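Side-chain contacts in centrosomal P4.1-associated protein (Danio rerio, PDB 4LD1), which probably binds tubulin and other proteins in centriole assembly and elongation, and is represented here by its C-terminal G-box domain, an open run of antiparallel strands: residues A[85-88]-A[89-93]; A[121-124]-A[125-129]. One frame throughout, in Å; residues are numbered along the deposited sequence. Where two conformers were deposited one is given.

Contact 1. Residues A[85-88]-A[89-93]; sequences KHFP and DGRKE
In one of its two modelled conformers, the guanidinium of Arg91 lies flat over one face of the Phe87 ring, and in that conformer this pair forms the tight half of the contact. The two planes are 21° apart, and Arg91 CZ sits 3.9 Å from the ring centroid, almost on the ring normal, in good cation-pi geometry. Arg91 NH1 comes closest, 3.4 Å from Phe87 CE2. A bend at chi3 (86°) folds the arginine chain back over the ring, while Arg91 NH2 forms a salt bridge with Asp89 OD2, which meets the guanidinium at its edge, in plane, and so limits its rotation. Asp89 OD1 accepts from Arg91 N, closing an Asx turn that overlaps the end of the type I beta turn from Phe87 to Gly90. The beta turn links strands 83-86 and 92-95 into a hairpin of the G-box domain. On that same face but looser, Lys85 and Glu93 run side by side, with Lys85 NZ still 5.8 Å from Glu93 OE2. Across the sheet, Lys92 CD rests over the face of the His86 ring, 4.1 Å from its centroid, in a CH-pi contact; His86 NE2 is hydrogen-bonded to Glu84. Nearer the turn, a water donates to both Phe87 O and Arg91 O.

Contact 2. Residues A[121-124]-A[125-129]; sequences QLNP and DGSKV
Asn123 reaches across the hairpin end to Ser127, its ND2 donating to Ser127 OG over 3.2 Å with the hydroxyl tilted 18° from the amide plane. Chi1 (-64°) sets the amide carbon beside the backbone N of Asn123, anti to the carbonyl carbon, and chi2 (-55°) then turns ND2 to lie between the hydroxyl and the Gln121 side chain. The same nitrogen also gives a hydrogen bond to Gln121 OE1, close to the Asn123 amide plane but well above the carbonyl plane of the glutamine. These two rather long, bent bonds probably limit how the Asn123 amide can turn. Gln121 and Val129, an antiparallel hydrogen-bonded pair, lie side by side and point the same way, with Gln121 OE1 3.4 Å from Val129 CG2, so that the oxygen rests against a methyl group while it accepts from the asparagine. The chain here turns between strands 119-122 and 128-131 of the G-box domain through a type I beta turn from Asn123 to Gly126, overlapped at its end by an Asx turn from Asp125 to Ser127. Asp125 OD1 receives two donors from one residue: its syn lone pair meets Ser127 OG, 2.6 Å away, whereas Ser127 N approaches from above the carboxylate plane. On the opposite face Leu122 CD1 packs 3.6 Å from Ser127 O, and Lys128 extends straight outward with CG 3.7 Å from Gln121 O.

From the N terminus, the chain first reaches strand 83-86, and contact 1 closes the turn that carries it into strand 92-95. After strands 101-104 and 110-113 it enters strand 119-122, where contact 2 closes the turn that leads into strand 128-131. The contacts stand in series, neither nested nor crossed, their centres about 19 Å apart and their nearest atoms about 11 Å apart. Each joins strands that are neighbours in sequence, an example of how an extended antiparallel array can be built from purely local connections. Backbone hydrogen bonds of Lys92 with Leu104 and Leu122 with Glu110 tie the two hairpins to the strands between them.

Contact 1. Residues A[85-88]-A[89-93]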
loop_
_atom_site.group_PDB
_atom_site.type_symbol
_atom_site.label_atom_id
_atom_site.label_comp_id
_atom_site.label_asym_id
_atom_site.label_seq_id
_atom_site.Cartn_x
_atom_site.Cartn_y
_atom_site.Cartn_z
ATOM N N LYS A 85 2.801 0.979 -2.159
ATOM C CA LYS A 85 3.556 2.186 -2.378
ATOM C C LYS A 85 4.357 2.471 -1.126
ATOM O O LYS A 85 3.786 2.535 -0.029
ATOM C CB LYS A 85 2.614 3.343 -2.683
ATOM C CG LYS A 85 1.795 3.157 -3.933
ATOM C CD LYS A 85 1.087 4.455 -4.292
ATOM C CE LYS A 85 0.347 4.351 -5.626
ATOM N NZ LYS A 85 1.286 4.286 -6.797
ATOM N N HIS A 86 5.654 2.628 -1.247
ATOM C CA HIS A 86 6.535 2.971 -0.161
ATOM C C HIS A 86 7.026 4.378 -0.429
ATOM O O HIS A 86 7.808 4.609 -1.348
ATOM C CB HIS A 86 7.699 1.985 -0.074
ATOM C CG HIS A 86 7.271 0.562 0.106
ATOM N ND1 HIS A 86 8.155 -0.448 0.412
ATOM C CD2 HIS A 86 6.048 -0.017 0.045
ATOM C CE1 HIS A 86 7.499 -1.590 0.521
ATOM N NE2 HIS A 86 6.217 -1.356 0.304
ATOM N N PHE A 87 6.554 5.327 0.356
ATOM C CA PHE A 87 6.847 6.736 0.179
ATOM C C PHE A 87 8.153 7.082 0.887
ATOM O O PHE A 87 8.526 6.444 1.872
ATOM C CB PHE A 87 5.728 7.588 0.801
ATOM C CG PHE A 87 4.389 7.412 0.150
ATOM C CD1 PHE A 87 3.602 6.308 0.433
ATOM C CD2 PHE A 87 3.918 8.348 -0.752
ATOM C CE1 PHE A 87 2.373 6.143 -0.171
ATOM C CE2 PHE A 87 2.686 8.187 -1.358
ATOM C CZ PHE A 87 1.914 7.086 -1.065
ATOM N N PRO A 88 8.842 8.118 0.403
ATOM C CA PRO A 88 10.149 8.468 0.967
ATOM C C PRO A 88 10.103 8.805 2.460
ATOM O O PRO A 88 11.102 8.596 3.156
ATOM C CB PRO A 88 10.568 9.701 0.158
ATOM C CG PRO A 88 9.712 9.717 -1.036
ATOM C CD PRO A 88 8.461 8.994 -0.720
ATOM N N ASP A 89 8.964 9.303 2.942
ATOM C CA ASP A 89 8.819 9.667 4.356
ATOM C C ASP A 89 8.549 8.475 5.285
ATOM O O ASP A 89 8.368 8.660 6.486
ATOM C CB ASP A 89 7.730 10.736 4.534
ATOM C CG ASP A 89 6.351 10.265 4.098
ATOM O OD1 ASP A 89 6.121 9.045 4.000
ATOM O OD2 ASP A 89 5.482 11.128 3.854
ATOM N N GLY A 90 8.495 7.263 4.735
ATOM C CA GLY A 90 8.327 6.065 5.543
ATOM C C GLY A 90 6.919 5.495 5.512
ATOM O O GLY A 90 6.682 4.384 5.979
ATOM N N ARG A 91 5.975 6.267 4.984
ATOM C CA ARG A 91 4.617 5.783 4.792
ATOM C C ARG A 91 4.584 4.600 3.841
ATOM O O ARG A 91 5.321 4.570 2.859
ATOM C CB ARG A 91 3.739 6.895 4.224
ATOM C CG ARG A 91 2.270 6.521 4.133
ATOM C CD ARG A 91 1.359 7.730 4.272
ATOM N NE ARG A 91 1.129 8.406 2.999
ATOM C CZ ARG A 91 1.897 9.373 2.507
ATOM N NH1 ARG A 91 1.592 9.919 1.336
ATOM N NH2 ARG A 91 2.967 9.794 3.170
ATOM N N LYS A 92 3.731 3.634 4.137
ATOM C CA LYS A 92 3.474 2.503 3.243
ATOM C C LYS A 92 1.990 2.398 2.961
ATOM O O LYS A 92 1.177 2.465 3.897
ATOM C CB LYS A 92 3.932 1.180 3.853
ATOM C CG LYS A 92 5.424 0.886 3.762
ATOM C CD LYS A 92 5.774 -0.573 4.144
ATOM C CE LYS A 92 4.745 -1.600 3.634
ATOM N NZ LYS A 92 5.207 -3.025 3.717
ATOM N N GLU A 93 1.589 2.240 1.719
ATOM C CA GLU A 93 0.190 2.063 1.390
ATOM C C GLU A 93 0.010 0.786 0.644
ATOM O O GLU A 93 0.572 0.618 -0.461
ATOM C CB GLU A 93 -0.312 3.200 0.535
ATOM C CG GLU A 93 -1.792 3.137 0.261
ATOM C CD GLU A 93 -2.170 4.033 -0.880
ATOM O OE1 GLU A 93 -2.539 5.195 -0.595
ATOM O OE2 GLU A 93 -2.067 3.577 -2.058
HETATM O O HOH W 1 8.083 3.712 3.069
#

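Contact 2. Residues A[121-124]-A[125-129]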
loop_
_atom_site.group_PDB
_atom_site.type_symbol
_atom_site.label_atom_id
_atom_site.label_comp_id
_atom_site.label_asym_id
_atom_site.label_seq_id
_atom_site.Cartn_x
_atom_site.Cartn_y
_atom_site.Cartn_z
ATOM N N GLN A 121 -8.992 2.393 12.142
ATOM C CA GLN A 121 -7.790 3.093 12.537
ATOM C C GLN A 121 -7.221 2.506 13.830
ATOM O O GLN A 121 -7.889 2.504 14.882
ATOM C CB GLN A 121 -8.111 4.564 12.735
ATOM C CG GLN A 121 -6.995 5.400 13.311
ATOM C CD GLN A 121 -7.507 6.733 13.806
ATOM O OE1 GLN A 121 -8.134 6.825 14.870
ATOM N NE2 GLN A 121 -7.274 7.769 13.028
ATOM N N LEU A 122 -5.987 2.043 13.761
ATOM C CA LEU A 122 -5.251 1.585 14.914
ATOM C C LEU A 122 -4.231 2.656 15.231
ATOM O O LEU A 122 -3.414 3.020 14.376
ATOM C CB LEU A 122 -4.554 0.269 14.596
ATOM C CG LEU A 122 -3.742 -0.363 15.715
ATOM C CD1 LEU A 122 -4.602 -0.568 16.982
ATOM C CD2 LEU A 122 -3.156 -1.681 15.218
ATOM N N ASN A 123 -4.282 3.159 16.458
ATOM C CA ASN A 123 -3.382 4.224 16.861
ATOM C C ASN A 123 -2.118 3.725 17.570
ATOM O O ASN A 123 -2.099 2.619 18.120
ATOM C CB ASN A 123 -4.139 5.215 17.725
ATOM C CG ASN A 123 -5.236 5.903 16.948
ATOM O OD1 ASN A 123 -4.984 6.501 15.904
ATOM N ND2 ASN A 123 -6.458 5.804 17.431
ATOM N N PRO A 124 -1.063 4.545 17.561
ATOM C CA PRO A 124 0.188 4.184 18.240
ATOM C C PRO A 124 0.006 3.775 19.706
ATOM O O PRO A 124 0.775 2.935 20.192
ATOM C CB PRO A 124 1.008 5.472 18.157
ATOM C CG PRO A 124 0.498 6.180 16.974
ATOM C CD PRO A 124 -0.961 5.851 16.887
ATOM N N ASP A 125 -0.972 4.364 20.394
ATOM C CA ASP A 125 -1.167 4.070 21.802
ATOM C C ASP A 125 -2.006 2.818 22.035
ATOM O O ASP A 125 -2.309 2.474 23.175
ATOM C CB ASP A 125 -1.756 5.278 22.543
ATOM C CG ASP A 125 -3.186 5.593 22.144
ATOM O OD1 ASP A 125 -3.759 4.880 21.309
ATOM O OD2 ASP A 125 -3.744 6.570 22.688
ATOM N N GLY A 126 -2.388 2.139 20.960
ATOM C CA GLY A 126 -3.141 0.899 21.086
ATOM C C GLY A 126 -4.642 1.078 21.009
ATOM O O GLY A 126 -5.382 0.097 20.916
ATOM N N SER A 127 -5.092 2.323 21.006
ATOM C CA SER A 127 -6.508 2.591 20.826
ATOM C C SER A 127 -6.918 2.339 19.381
ATOM O O SER A 127 -6.087 2.324 18.465
ATOM C CB SER A 127 -6.897 4.018 21.258
ATOM O OG SER A 127 -6.248 5.006 20.492
ATOM N N LYS A 128 -8.224 2.187 19.185
ATOM C CA LYS A 128 -8.769 1.826 17.891
ATOM C C LYS A 128 -10.039 2.620 17.683
ATOM O O LYS A 128 -10.841 2.776 18.608
ATOM C CB LYS A 128 -9.044 0.319 17.861
ATOM C CG LYS A 128 -9.657 -0.235 16.581
ATOM C CD LYS A 128 -9.739 -1.758 16.657
ATOM C CE LYS A 128 -10.341 -2.368 15.405
ATOM N NZ LYS A 128 -10.564 -3.845 15.534
ATOM N N VAL A 129 -10.188 3.171 16.500
ATOM C CA VAL A 129 -11.383 3.859 16.084
ATOM C C VAL A 129 -11.897 3.204 14.817
ATOM O O VAL A 129 -11.140 2.996 13.853
ATOM C CB VAL A 129 -11.125 5.359 15.862
ATOM C CG1 VAL A 129 -12.388 6.077 15.418
ATOM C CG2 VAL A 129 -10.563 5.996 17.128
#